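Local atomic coordinates of Abbfa_003403 (Acinetobacter baumannii, PDB entry 4ZXH), a protein that probably assembles and releases a nonribosomal peptide product, using condensation, adenylation, peptidyl carrier and thioesterase domains joined in one chain. Residues F369-L374 with G409-E414; P375-A380 with L389-V394; Y1080-R1085 with M1301-V1306; G1135-G1140 with G1295-I1300. One frame throughout, in Å; residues are numbered along the deposited sequence.

In the fold
Two pairs of contacts lie far apart in this multidomain chain. Contacts 1 and 2, in the condensation domain, share one potassium site: 369-374 gives three backbone oxygens, while 375-380 and 389-394 give the other two ligands. Contact 1 is a surface contact in which a lysine of the loop bonds to a hairpin; contact 2 is partly buried, its two segments meeting through the ion and proline packing. Contacts 3 and 4, about 11 Å apart between centres, join neighbouring pieces of the thioesterase domain, and Tyr-1080 OH reaches Trp-1136 N between them. Contact 3 is partly buried aliphatic helix packing beside charged groups, whereas contact 4, nearer the surface, sets aromatic rings and a thiol in the probable active site.

Contact 1 of 4, residues F369-L374 with G409-E414; sequences FKELLL and GEYQGE. With K (potassium ion), chain D.
Lys-370 reaches across to the hairpin at 409-414 and gives a hydrogen bond from NZ to Glu-410 O (3.1 Å). Its chain runs out extended and turns only at its last torsion (chi4 -66°), which brings the ammonium group beside the carbonyl, tilted 34° from the carbonyl plane. Lysine suits this exposed place because it spans the gap with methylenes and still ends in a charge; NZ also makes a long salt bridge with Glu-410 OE1 (3.9 Å). The other carboxylate oxygen, Glu-410 OE2, accepts from Gly-413 N (2.9 Å), so the same glutamate braces the type I' turn from Tyr-411 to Glu-414.

Next along the chain, Glu-371 brings OE1 to the edge of the Tyr-411 ring, 3.9 Å from CE1, with carboxylate and ring planes 79° apart. Gln-412 CG covers one face of that ring. The backbone of 369-374 does other work, because Glu-371 O and Leu-372 O both bind the potassium ion.

Leu-374 then closes the contact with its two branches. CD1 packs on Tyr-411 CB (3.9 Å), while CD2 lies 4.0 Å from Gly-409 CA, where the strand has no side chain to keep the methyl off. Its own carbonyl oxygen is a third potassium ligand, 2.9 Å from the ion; Ile-376 and Ser-391 complete the site.

The chemistry is therefore divided: neutral carbonyl oxygens of the loop face the cation, while its side chains meet the hairpin through a lysine-to-carbonyl hydrogen bond, a long salt bridge and a small apolar patch, the charges of Lys-370 and Glu-410 being spent on this contact.

Contact 2 of 4, residues P375-A380 with L389-V394; sequences PIQTPA and LGSFPV. With K (potassium ion), chain D.
Ser-391 OG is held by the potassium ion at 2.9 Å, and Ile-376 O binds the same ion from the facing segment at 2.8 Å. The serine oxygen stands anti to its own carbonyl carbon (chi1 -68°), a setting that aims it at the metal, and Thr-378 O lies 3.5 Å from Ser-391 OG. A small hydroxyl suits a position where the side chain must reach an ion between two backbones. Glu-371, Leu-372 and Leu-374 supply the remaining ligands, all carbonyl oxygens.

The segments run roughly antiparallel, and 389-391 belongs to strand 387-391, which pairs with strand 40-49. It thus adds a piece from late in the condensation domain to a sheet built mostly from its first part, consistent with the crossover between the two lobes of this fold.

Beyond the metal, Pro-393 presents its ring to the other backbone: CG rests 3.8 Å from Gln-377 N, and CB lies 3.9 Å from Pro-375 O. Its compact ring fills this place without needing an N-H partner. Gln-377 bends at its second torsion (chi2 91°), bringing CD to 4.1 Å from Ser-391 CB.

Contact 3 of 4, residues Y1080-R1085 with M1301-V1306; sequences YMELSR and MYAENV
Glu-1082 and Leu-1083, on helix 1081-1086, meet Ala-1303 and Val-1306 in the weakly bonded opening of helix 1303-1316. The apolar part comes from both branches of the valine. Val-1306 CG2 packs on Leu-1083 CD1 (3.8 Å), the two side chains crossing at about a right angle, while CG1 touches Glu-1082 CG (3.7 Å). Beta-branched valine can thus serve two neighbours at once. The methylenes of Glu-1082 behave as apolar surface: CG packs on Ala-1303 CA (3.6 Å), and alanine suits the place because its small CB fits beside Glu-1082 CD and OE2.

The polar part belongs mainly to the carboxylate. Glu-1082 starts anti to its backbone N (chi1 -178°), and the bend at chi2 (63°) carries the carboxylate past Ala-1303 CB and back toward its own helix, where Arg-1085 NH1 forms a salt bridge with OE1 (2.9 Å) from above the carboxylate plane. OE1 also pairs with Arg-994, and OE2 bonds His-1086; the two arginines would probably favour the charged form of the acid.

Within the helices, Ser-1084 OG bonds Met-1081 O (2.9 Å), and Val-1306 N bonds Tyr-1302 O.

On one side Leu-1083 continues onto Val-1309 and Ala-1310 of helix 1303-1316. On the other, Met-1081 packs against helix 977-990 and Arg-1085 bridges to its Glu-987, placing this thioesterase corner against the region of the carrier domain.

Contact 4 of 4, residues G1135-G1140 with G1295-I1300; sequences GWCFGG and GDHSSI
Trp-1136 points the N-H edge of its indole at the backbone of His-1297: NE1 donates to His-1297 O at 2.9 Å, with the oxygen in the ring plane. The donor lies nearly on the carbonyl axis, but the bond is bent at the hydrogen (140°). Tryptophan suits the place by combining a donor with a broad apolar surface. Its five-membered ring and the imidazole stand obliquely, planes 37° apart and centroids separated by 5.2 Å. Ile-1300 CG2 comes within 4.0 Å of Trp-1136 NE1 as the two side chains slide past each other in opposite directions.

Cys-1137 touches both rings, with CB over one face of the indole and SG at the edge of the imidazole. SG stands anti to its backbone N (chi1 -169°), which brings the sulfur into the imidazole plane, 3.1 Å from His-1297 NE2. At the far side of that ring, ND1 bonds Asp-1164. The sequence Gly-Trp-Cys-Phe-Gly and this geometry fit a nucleophile elbow and a Cys-His-Asp triad, probably the catalytic group of the thioesterase. Gly-1135 and Gly-1139 have no side chains, as suits the close approach of strand and helix at such an elbow.

The histidine loop is itself braced, since Asp-1296 OD1 accepts from Ser-1299 N (2.8 Å) in an Asx motif, and Asp-1296 N in return bonds Ser-1299 OG (2.7 Å).

In the alpha/beta-hydrolase sheet, strand 1131-1136 runs between 1067-1070 and 1157-1163, and the turn at Cys-1137 leads into helix 1138-1152. His-1297 lies on the loop from edge strand 1288-1293 to helix 1303-1316, while Trp-1136 and Ile-1300 both touch Ile-1163.

Contact 1 of 4, residues F369-L374 with G409-E414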
loop_
_atom_site.group_PDB
_atom_site.type_symbol
_atom_site.label_atom_id
_atom_site.label_comp_id
_atom_site.label_asym_id
_atom_site.label_seq_id
_atom_site.Cartn_x
_atom_site.Cartn_y
_atom_site.Cartn_z
ATOM N N PHE A 369 32.485 2.687 -30.450
ATOM C CA PHE A 369 32.032 2.166 -29.158
ATOM C C PHE A 369 30.667 1.498 -29.216
ATOM O O PHE A 369 30.135 1.088 -28.179
ATOM C CB PHE A 369 31.962 3.289 -28.118
ATOM C CG PHE A 369 33.258 3.987 -27.890
ATOM C CD1 PHE A 369 34.107 3.584 -26.875
ATOM C CD2 PHE A 369 33.638 5.052 -28.692
ATOM C CE1 PHE A 369 35.324 4.241 -26.661
ATOM C CE2 PHE A 369 34.853 5.700 -28.494
ATOM C CZ PHE A 369 35.692 5.297 -27.469
ATOM N N LYS A 370 30.092 1.410 -30.412
ATOM C CA LYS A 370 28.739 0.881 -30.585
ATOM C C LYS A 370 28.574 -0.491 -29.917
ATOM O O LYS A 370 27.845 -0.639 -28.935
ATOM C CB LYS A 370 28.405 0.804 -32.074
ATOM C CG LYS A 370 27.071 0.157 -32.430
ATOM C CD LYS A 370 26.902 0.056 -33.961
ATOM C CE LYS A 370 25.772 -0.902 -34.360
ATOM N NZ LYS A 370 26.058 -2.326 -33.987
ATOM N N GLU A 371 29.290 -1.482 -30.426
ATOM C CA GLU A 371 29.153 -2.837 -29.921
ATOM C C GLU A 371 29.631 -3.004 -28.465
ATOM O O GLU A 371 29.101 -3.846 -27.743
ATOM C CB GLU A 371 29.887 -3.802 -30.858
ATOM C CG GLU A 371 29.395 -3.674 -32.289
ATOM C CD GLU A 371 29.938 -4.752 -33.206
ATOM O OE1 GLU A 371 30.565 -5.697 -32.697
ATOM O OE2 GLU A 371 29.746 -4.655 -34.442
ATOM N N LEU A 372 30.598 -2.196 -28.022
ATOM C CA LEU A 372 31.061 -2.258 -26.624
ATOM C C LEU A 372 29.984 -1.854 -25.623
ATOM O O LEU A 372 29.975 -2.329 -24.493
ATOM C CB LEU A 372 32.275 -1.360 -26.398
ATOM C CG LEU A 372 33.618 -1.805 -26.959
ATOM C CD1 LEU A 372 34.675 -0.770 -26.629
ATOM C CD2 LEU A 372 33.992 -3.152 -26.393
ATOM N N LEU A 373 29.095 -0.962 -26.042
ATOM C CA LEU A 373 28.100 -0.382 -25.154
ATOM C C LEU A 373 26.772 -1.138 -25.173
ATOM O O LEU A 373 25.857 -0.797 -24.430
ATOM C CB LEU A 373 27.859 1.081 -25.526
ATOM C CG LEU A 373 29.012 2.056 -25.296
ATOM C CD1 LEU A 373 28.593 3.489 -25.598
ATOM C CD2 LEU A 373 29.500 1.941 -23.868
ATOM N N LEU A 374 26.666 -2.158 -26.018
ATOM C CA LEU A 374 25.470 -3.000 -26.044
ATOM C C LEU A 374 25.317 -3.817 -24.750
ATOM O O LEU A 374 26.272 -4.013 -23.999
ATOM C CB LEU A 374 25.510 -3.934 -27.259
ATOM C CG LEU A 374 25.250 -3.305 -28.628
ATOM C CD1 LEU A 374 25.400 -4.332 -29.732
ATOM C CD2 LEU A 374 23.868 -2.721 -28.658
ATOM N N GLY A 409 19.632 0.052 -29.416
ATOM C CA GLY A 409 20.752 -0.643 -30.022
ATOM C C GLY A 409 20.337 -1.679 -31.058
ATOM O O GLY A 409 19.172 -2.103 -31.101
ATOM N N GLU A 410 21.302 -2.092 -31.880
ATOM C CA GLU A 410 21.071 -3.019 -32.978
ATOM C C GLU A 410 22.301 -3.914 -33.117
ATOM O O GLU A 410 23.415 -3.472 -32.848
ATOM C CB GLU A 410 20.788 -2.240 -34.270
ATOM C CG GLU A 410 20.500 -3.076 -35.506
ATOM C CD GLU A 410 21.742 -3.347 -36.348
ATOM O OE1 GLU A 410 22.784 -2.707 -36.098
ATOM O OE2 GLU A 410 21.677 -4.196 -37.268
ATOM N N TYR A 411 22.114 -5.173 -33.513
ATOM C CA TYR A 411 23.252 -6.070 -33.718
ATOM C C TYR A 411 22.913 -7.194 -34.691
ATOM O O TYR A 411 21.995 -7.992 -34.448
ATOM C CB TYR A 411 23.745 -6.654 -32.387
ATOM C CG TYR A 411 24.977 -7.534 -32.514
ATOM C CD1 TYR A 411 26.207 -7.002 -32.888
ATOM C CD2 TYR A 411 24.913 -8.891 -32.244
ATOM C CE1 TYR A 411 27.341 -7.810 -33.005
ATOM C CE2 TYR A 411 26.031 -9.705 -32.355
ATOM C CZ TYR A 411 27.243 -9.168 -32.737
ATOM O OH TYR A 411 28.351 -9.997 -32.848
ATOM N N GLN A 412 23.669 -7.237 -35.790
ATOM C CA GLN A 412 23.498 -8.240 -36.832
ATOM C C GLN A 412 22.058 -8.278 -37.379
ATOM O O GLN A 412 21.535 -9.344 -37.756
ATOM C CB GLN A 412 23.929 -9.611 -36.313
ATOM C CG GLN A 412 25.453 -9.745 -36.205
ATOM C CD GLN A 412 25.928 -11.164 -35.881
ATOM O OE1 GLN A 412 25.156 -12.020 -35.423
ATOM N NE2 GLN A 412 27.212 -11.416 -36.120
ATOM N N GLY A 413 21.441 -7.099 -37.449
ATOM C CA GLY A 413 20.127 -6.955 -38.044
ATOM C C GLY A 413 19.005 -6.824 -37.032
ATOM O O GLY A 413 17.963 -6.241 -37.335
ATOM N N GLU A 414 19.245 -7.344 -35.827
ATOM C CA GLU A 414 18.236 -7.476 -34.781
ATOM C C GLU A 414 18.259 -6.316 -33.790
ATOM O O GLU A 414 19.314 -5.967 -33.252
ATOM C CB GLU A 414 18.440 -8.794 -34.020
ATOM C CG GLU A 414 18.327 -10.050 -34.874
ATOM C CD GLU A 414 18.578 -11.364 -34.117
ATOM O OE1 GLU A 414 19.183 -11.355 -33.013
ATOM O OE2 GLU A 414 18.189 -12.423 -34.665
HETATM K K K D . 28.810 -4.998 -25.092
#

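Contact 2 of 4, residues P375-A380 with L389-V394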
loop_
_atom_site.group_PDB
_atom_site.type_symbol
_atom_site.label_atom_id
_atom_site.label_comp_id
_atom_site.label_asym_id
_atom_site.label_seq_id
_atom_site.Cartn_x
_atom_site.Cartn_y
_atom_site.Cartn_z
ATOM N N PRO A 375 24.103 -4.294 -24.472
ATOM C CA PRO A 375 23.955 -5.055 -23.233
ATOM C C PRO A 375 24.289 -6.520 -23.444
ATOM O O PRO A 375 24.000 -7.349 -22.583
ATOM C CB PRO A 375 22.479 -4.882 -22.894
ATOM C CG PRO A 375 21.976 -3.789 -23.838
ATOM C CD PRO A 375 22.801 -3.938 -25.047
ATOM N N ILE A 376 24.878 -6.831 -24.593
ATOM C CA ILE A 376 25.258 -8.199 -24.919
ATOM C C ILE A 376 26.758 -8.305 -25.165
ATOM O O ILE A 376 27.409 -7.322 -25.561
ATOM C CB ILE A 376 24.542 -8.706 -26.170
ATOM C CG1 ILE A 376 24.985 -7.888 -27.383
ATOM C CG2 ILE A 376 23.054 -8.604 -26.011
ATOM C CD1 ILE A 376 24.730 -8.574 -28.646
ATOM N N GLN A 377 27.302 -9.498 -24.944
ATOM C CA GLN A 377 28.696 -9.744 -25.269
ATOM C C GLN A 377 28.903 -9.720 -26.769
ATOM O O GLN A 377 28.080 -10.221 -27.532
ATOM C CB GLN A 377 29.188 -11.075 -24.698
ATOM C CG GLN A 377 30.685 -11.300 -24.896
ATOM C CD GLN A 377 31.489 -10.795 -23.739
ATOM O OE1 GLN A 377 32.288 -9.878 -23.887
ATOM N NE2 GLN A 377 31.311 -11.402 -22.582
ATOM N N THR A 378 30.032 -9.144 -27.165
ATOM C CA THR A 378 30.475 -9.082 -28.546
ATOM C C THR A 378 31.981 -9.253 -28.571
ATOM O O THR A 378 32.673 -8.716 -27.709
ATOM C CB THR A 378 30.088 -7.743 -29.191
ATOM O OG1 THR A 378 28.674 -7.708 -29.413
ATOM C CG2 THR A 378 30.790 -7.556 -30.490
ATOM N N PRO A 379 32.501 -10.005 -29.551
ATOM C CA PRO A 379 33.952 -10.188 -29.698
ATOM C C PRO A 379 34.715 -8.938 -30.206
ATOM O O PRO A 379 35.948 -9.012 -30.319
ATOM C CB PRO A 379 34.047 -11.327 -30.715
ATOM C CG PRO A 379 32.776 -11.228 -31.503
ATOM C CD PRO A 379 31.740 -10.836 -30.502
ATOM N N ALA A 380 34.005 -7.839 -30.498
ATOM C CA ALA A 380 34.617 -6.580 -30.945
ATOM C C ALA A 380 35.439 -5.906 -29.862
ATOM O O ALA A 380 35.102 -5.966 -28.677
ATOM C CB ALA A 380 33.568 -5.611 -31.444
ATOM N N LEU A 389 40.386 -2.702 -25.278
ATOM C CA LEU A 389 39.082 -2.743 -24.586
ATOM C C LEU A 389 38.161 -3.787 -25.199
ATOM O O LEU A 389 38.042 -3.862 -26.418
ATOM C CB LEU A 389 38.362 -1.386 -24.621
ATOM C CG LEU A 389 38.860 -0.124 -23.910
ATOM C CD1 LEU A 389 37.744 0.886 -23.897
ATOM C CD2 LEU A 389 39.322 -0.394 -22.500
ATOM N N GLY A 390 37.503 -4.579 -24.360
ATOM C CA GLY A 390 36.535 -5.559 -24.824
ATOM C C GLY A 390 35.251 -5.393 -24.040
ATOM O O GLY A 390 35.220 -4.615 -23.087
ATOM N N SER A 391 34.193 -6.101 -24.436
ATOM C CA SER A 391 32.908 -6.011 -23.737
ATOM C C SER A 391 32.997 -6.600 -22.356
ATOM O O SER A 391 33.797 -7.490 -22.129
ATOM C CB SER A 391 31.798 -6.733 -24.506
ATOM O OG SER A 391 31.484 -6.068 -25.711
ATOM N N PHE A 392 32.182 -6.083 -21.433
ATOM C CA PHE A 392 31.908 -6.766 -20.170
ATOM C C PHE A 392 30.511 -6.355 -19.662
ATOM O O PHE A 392 30.361 -5.346 -18.978
ATOM C CB PHE A 392 32.989 -6.465 -19.131
ATOM C CG PHE A 392 32.887 -7.316 -17.889
ATOM C CD1 PHE A 392 33.558 -8.518 -17.802
ATOM C CD2 PHE A 392 32.107 -6.910 -16.807
ATOM C CE1 PHE A 392 33.465 -9.293 -16.673
ATOM C CE2 PHE A 392 31.997 -7.682 -15.673
ATOM C CZ PHE A 392 32.667 -8.875 -15.600
ATOM N N PRO A 393 29.474 -7.135 -20.006
ATOM C CA PRO A 393 28.119 -6.721 -19.615
ATOM C C PRO A 393 27.873 -6.773 -18.117
ATOM O O PRO A 393 28.303 -7.681 -17.412
ATOM C CB PRO A 393 27.224 -7.722 -20.339
ATOM C CG PRO A 393 28.092 -8.268 -21.466
ATOM C CD PRO A 393 29.465 -8.308 -20.899
ATOM N N VAL A 394 27.157 -5.773 -17.637
ATOM C CA VAL A 394 26.855 -5.634 -16.231
ATOM C C VAL A 394 25.403 -5.180 -16.055
ATOM O O VAL A 394 25.011 -4.136 -16.578
ATOM C CB VAL A 394 27.809 -4.611 -15.562
ATOM C CG1 VAL A 394 27.286 -4.214 -14.219
ATOM C CG2 VAL A 394 29.177 -5.204 -15.397
HETATM K K K D . 28.810 -4.998 -25.092
#

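Contact 3 of 4, residues Y1080-R1085 with M1301-V1306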
loop_
_atom_site.group_PDB
_atom_site.type_symbol
_atom_site.label_atom_id
_atom_site.label_comp_id
_atom_site.label_asym_id
_atom_site.label_seq_id
_atom_site.Cartn_x
_atom_site.Cartn_y
_atom_site.Cartn_z
ATOM N N TYR A 1080 -0.194 32.234 21.877
ATOM C CA TYR A 1080 0.306 33.270 20.948
ATOM C C TYR A 1080 0.184 32.844 19.490
ATOM O O TYR A 1080 0.350 33.669 18.600
ATOM C CB TYR A 1080 1.777 33.640 21.246
ATOM C CG TYR A 1080 1.952 34.128 22.649
ATOM C CD1 TYR A 1080 1.265 35.253 23.091
ATOM C CD2 TYR A 1080 2.749 33.445 23.561
ATOM C CE1 TYR A 1080 1.366 35.696 24.381
ATOM C CE2 TYR A 1080 2.866 33.894 24.869
ATOM C CZ TYR A 1080 2.161 35.018 25.268
ATOM O OH TYR A 1080 2.242 35.478 26.559
ATOM N N MET A 1081 -0.087 31.562 19.229
ATOM C CA MET A 1081 -0.216 31.118 17.846
ATOM C C MET A 1081 -1.321 31.881 17.119
ATOM O O MET A 1081 -1.070 32.502 16.095
ATOM C CB MET A 1081 -0.478 29.625 17.756
ATOM C CG MET A 1081 0.557 28.787 18.451
ATOM S SD MET A 1081 0.263 27.005 18.218
ATOM C CE MET A 1081 1.081 26.834 16.623
ATOM N N GLU A 1082 -2.532 31.867 17.650
ATOM C CA GLU A 1082 -3.626 32.505 16.931
ATOM C C GLU A 1082 -3.345 34.008 16.789
ATOM O O GLU A 1082 -3.559 34.573 15.712
ATOM C CB GLU A 1082 -4.970 32.241 17.616
ATOM C CG GLU A 1082 -6.174 32.829 16.900
ATOM C CD GLU A 1082 -6.425 32.252 15.469
ATOM O OE1 GLU A 1082 -6.207 31.045 15.206
ATOM O OE2 GLU A 1082 -6.845 33.027 14.588
ATOM N N LEU A 1083 -2.823 34.637 17.843
ATOM C CA LEU A 1083 -2.442 36.051 17.780
ATOM C C LEU A 1083 -1.455 36.333 16.647
ATOM O O LEU A 1083 -1.584 37.333 15.933
ATOM C CB LEU A 1083 -1.830 36.512 19.098
ATOM C CG LEU A 1083 -1.203 37.909 19.101
ATOM C CD1 LEU A 1083 -2.255 39.022 19.075
ATOM C CD2 LEU A 1083 -0.257 38.060 20.281
ATOM N N SER A 1084 -0.482 35.439 16.477
ATOM C CA SER A 1084 0.561 35.619 15.481
ATOM C C SER A 1084 -0.021 35.596 14.057
ATOM O O SER A 1084 0.538 36.214 13.149
ATOM C CB SER A 1084 1.629 34.544 15.635
ATOM O OG SER A 1084 1.332 33.415 14.823
ATOM N N ARG A 1085 -1.143 34.901 13.866
ATOM C CA ARG A 1085 -1.717 34.758 12.530
ATOM C C ARG A 1085 -2.300 36.077 12.037
ATOM O O ARG A 1085 -2.484 36.262 10.851
ATOM C CB ARG A 1085 -2.781 33.649 12.508
ATOM C CG ARG A 1085 -2.224 32.280 12.936
ATOM C CD ARG A 1085 -3.194 31.135 12.804
ATOM N NE ARG A 1085 -2.552 29.869 13.186
ATOM C CZ ARG A 1085 -2.803 29.179 14.306
ATOM N NH1 ARG A 1085 -3.694 29.611 15.187
ATOM N NH2 ARG A 1085 -2.159 28.049 14.555
ATOM N N MET A 1301 -7.830 35.912 23.668
ATOM C CA MET A 1301 -6.828 35.303 22.791
ATOM C C MET A 1301 -7.396 34.285 21.779
ATOM O O MET A 1301 -6.625 33.647 21.049
ATOM C CB MET A 1301 -5.738 34.638 23.646
ATOM C CG MET A 1301 -5.061 35.604 24.644
ATOM S SD MET A 1301 -3.824 36.771 23.993
ATOM C CE MET A 1301 -4.886 38.042 23.344
ATOM N N TYR A 1302 -8.720 34.103 21.751
ATOM C CA TYR A 1302 -9.352 33.229 20.743
ATOM C C TYR A 1302 -9.538 33.988 19.455
ATOM O O TYR A 1302 -9.788 35.196 19.471
ATOM C CB TYR A 1302 -10.744 32.723 21.156
ATOM C CG TYR A 1302 -10.851 31.974 22.444
ATOM C CD1 TYR A 1302 -9.719 31.476 23.097
ATOM C CD2 TYR A 1302 -12.088 31.776 23.028
ATOM C CE1 TYR A 1302 -9.840 30.795 24.301
ATOM C CE2 TYR A 1302 -12.215 31.093 24.229
ATOM C CZ TYR A 1302 -11.098 30.615 24.863
ATOM O OH TYR A 1302 -11.241 29.951 26.061
ATOM N N ALA A 1303 -9.512 33.250 18.352
ATOM C CA ALA A 1303 -9.642 33.801 17.009
ATOM C C ALA A 1303 -10.640 34.963 16.883
ATOM O O ALA A 1303 -10.288 36.009 16.340
ATOM C CB ALA A 1303 -10.010 32.689 16.054
ATOM N N GLU A 1304 -11.866 34.804 17.384
ATOM C CA GLU A 1304 -12.875 35.858 17.224
ATOM C C GLU A 1304 -12.405 37.188 17.827
ATOM O O GLU A 1304 -12.528 38.241 17.207
ATOM C CB GLU A 1304 -14.198 35.424 17.848
ATOM C CG GLU A 1304 -15.272 36.508 17.868
ATOM C CD GLU A 1304 -16.669 36.002 18.275
ATOM O OE1 GLU A 1304 -16.788 34.836 18.723
ATOM O OE2 GLU A 1304 -17.649 36.779 18.134
ATOM N N ASN A 1305 -11.811 37.142 19.016
ATOM C CA ASN A 1305 -11.472 38.379 19.701
ATOM C C ASN A 1305 -10.034 38.825 19.510
ATOM O O ASN A 1305 -9.704 39.990 19.734
ATOM C CB ASN A 1305 -11.754 38.260 21.198
ATOM C CG ASN A 1305 -13.142 37.739 21.493
ATOM O OD1 ASN A 1305 -14.156 38.384 21.184
ATOM N ND2 ASN A 1305 -13.199 36.571 22.113
ATOM N N VAL A 1306 -9.166 37.925 19.092
ATOM C CA VAL A 1306 -7.758 38.269 19.129
ATOM C C VAL A 1306 -7.341 39.081 17.897
ATOM O O VAL A 1306 -6.308 39.743 17.902
ATOM C CB VAL A 1306 -6.880 37.005 19.282
ATOM C CG1 VAL A 1306 -6.670 36.310 17.939
ATOM C CG2 VAL A 1306 -5.560 37.374 19.938
#

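Contact 4 of 4, residues G1135-G1140 with G1295-I1300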
loop_
_atom_site.group_PDB
_atom_site.type_symbol
_atom_site.label_atom_id
_atom_site.label_comp_id
_atom_site.label_asym_id
_atom_site.label_seq_id
_atom_site.Cartn_x
_atom_site.Cartn_y
_atom_site.Cartn_z
ATOM N N GLY A 1135 3.279 39.972 26.678
ATOM C CA GLY A 1135 2.796 38.737 27.253
ATOM C C GLY A 1135 1.312 38.804 27.578
ATOM O O GLY A 1135 0.725 39.885 27.804
ATOM N N TRP A 1136 0.692 37.630 27.570
ATOM C CA TRP A 1136 -0.692 37.528 27.956
ATOM C C TRP A 1136 -0.681 37.115 29.412
ATOM O O TRP A 1136 0.146 36.301 29.809
ATOM C CB TRP A 1136 -1.453 36.521 27.077
ATOM C CG TRP A 1136 -2.731 36.118 27.715
ATOM C CD1 TRP A 1136 -3.863 36.875 27.831
ATOM C CD2 TRP A 1136 -3.007 34.881 28.370
ATOM N NE1 TRP A 1136 -4.840 36.173 28.502
ATOM C CE2 TRP A 1136 -4.336 34.945 28.854
ATOM C CE3 TRP A 1136 -2.266 33.713 28.596
ATOM C CZ2 TRP A 1136 -4.933 33.896 29.554
ATOM C CZ3 TRP A 1136 -2.868 32.657 29.295
ATOM C CH2 TRP A 1136 -4.180 32.766 29.770
ATOM N N CYS A 1137 -1.568 37.681 30.220
ATOM C CA CYS A 1137 -1.629 37.304 31.636
ATOM C C CYS A 1137 -0.244 37.459 32.309
ATOM O O CYS A 1137 0.409 38.504 32.196
ATOM C CB CYS A 1137 -2.154 35.864 31.767
ATOM S SG CYS A 1137 -2.613 35.304 33.440
ATOM N N PHE A 1138 0.208 36.405 32.973
ATOM C CA PHE A 1138 1.480 36.394 33.699
ATOM C C PHE A 1138 2.689 36.729 32.802
ATOM O O PHE A 1138 3.682 37.304 33.261
ATOM C CB PHE A 1138 1.635 35.031 34.357
ATOM C CG PHE A 1138 2.863 34.873 35.188
ATOM C CD1 PHE A 1138 2.996 35.542 36.387
ATOM C CD2 PHE A 1138 3.869 33.997 34.793
ATOM C CE1 PHE A 1138 4.131 35.376 37.164
ATOM C CE2 PHE A 1138 4.999 33.818 35.566
ATOM C CZ PHE A 1138 5.130 34.509 36.753
ATOM N N GLY A 1139 2.593 36.394 31.516
ATOM C CA GLY A 1139 3.604 36.816 30.554
ATOM C C GLY A 1139 3.904 38.315 30.623
ATOM O O GLY A 1139 5.068 38.719 30.621
ATOM N N GLY A 1140 2.849 39.130 30.689
ATOM C CA GLY A 1140 2.983 40.556 30.926
ATOM C C GLY A 1140 3.837 40.897 32.140
ATOM O O GLY A 1140 4.654 41.828 32.073
ATOM N N GLY A 1295 -14.125 40.155 24.996
ATOM C CA GLY A 1295 -13.584 38.879 25.442
ATOM C C GLY A 1295 -13.351 38.888 26.939
ATOM O O GLY A 1295 -13.410 39.956 27.568
ATOM N N ASP A 1296 -13.107 37.712 27.523
ATOM C CA ASP A 1296 -12.736 37.636 28.942
ATOM C C ASP A 1296 -11.261 37.301 29.034
ATOM O O ASP A 1296 -10.557 37.363 28.026
ATOM C CB ASP A 1296 -13.585 36.617 29.716
ATOM C CG ASP A 1296 -13.529 35.208 29.134
ATOM O OD1 ASP A 1296 -12.450 34.721 28.726
ATOM O OD2 ASP A 1296 -14.590 34.557 29.104
ATOM N N HIS A 1297 -10.806 36.928 30.229
ATOM C CA HIS A 1297 -9.390 36.710 30.487
ATOM C C HIS A 1297 -8.771 35.658 29.576
ATOM O O HIS A 1297 -7.622 35.791 29.157
ATOM C CB HIS A 1297 -9.174 36.309 31.944
ATOM C CG HIS A 1297 -7.734 36.239 32.331
ATOM N ND1 HIS A 1297 -6.924 37.357 32.381
ATOM C CD2 HIS A 1297 -6.947 35.188 32.656
ATOM C CE1 HIS A 1297 -5.705 37.000 32.747
ATOM N NE2 HIS A 1297 -5.693 35.688 32.920
ATOM N N SER A 1298 -9.527 34.612 29.263
ATOM C CA SER A 1298 -9.067 33.624 28.291
ATOM C C SER A 1298 -9.433 33.936 26.821
ATOM O O SER A 1298 -8.579 33.873 25.940
ATOM C CB SER A 1298 -9.604 32.251 28.672
ATOM O OG SER A 1298 -8.747 31.680 29.636
ATOM N N SER A 1299 -10.692 34.277 26.567
ATOM C CA SER A 1299 -11.219 34.361 25.213
ATOM C C SER A 1299 -10.684 35.546 24.424
ATOM O O SER A 1299 -10.843 35.602 23.209
ATOM C CB SER A 1299 -12.749 34.421 25.244
ATOM O OG SER A 1299 -13.215 35.566 25.949
ATOM N N ILE A 1300 -10.050 36.489 25.111
ATOM C CA ILE A 1300 -9.402 37.620 24.447
ATOM C C ILE A 1300 -8.377 37.106 23.419
ATOM O O ILE A 1300 -8.135 37.758 22.392
ATOM C CB ILE A 1300 -8.729 38.574 25.498
ATOM C CG1 ILE A 1300 -8.123 39.824 24.855
ATOM C CG2 ILE A 1300 -7.667 37.845 26.285
ATOM C CD1 ILE A 1300 -9.112 40.805 24.359
#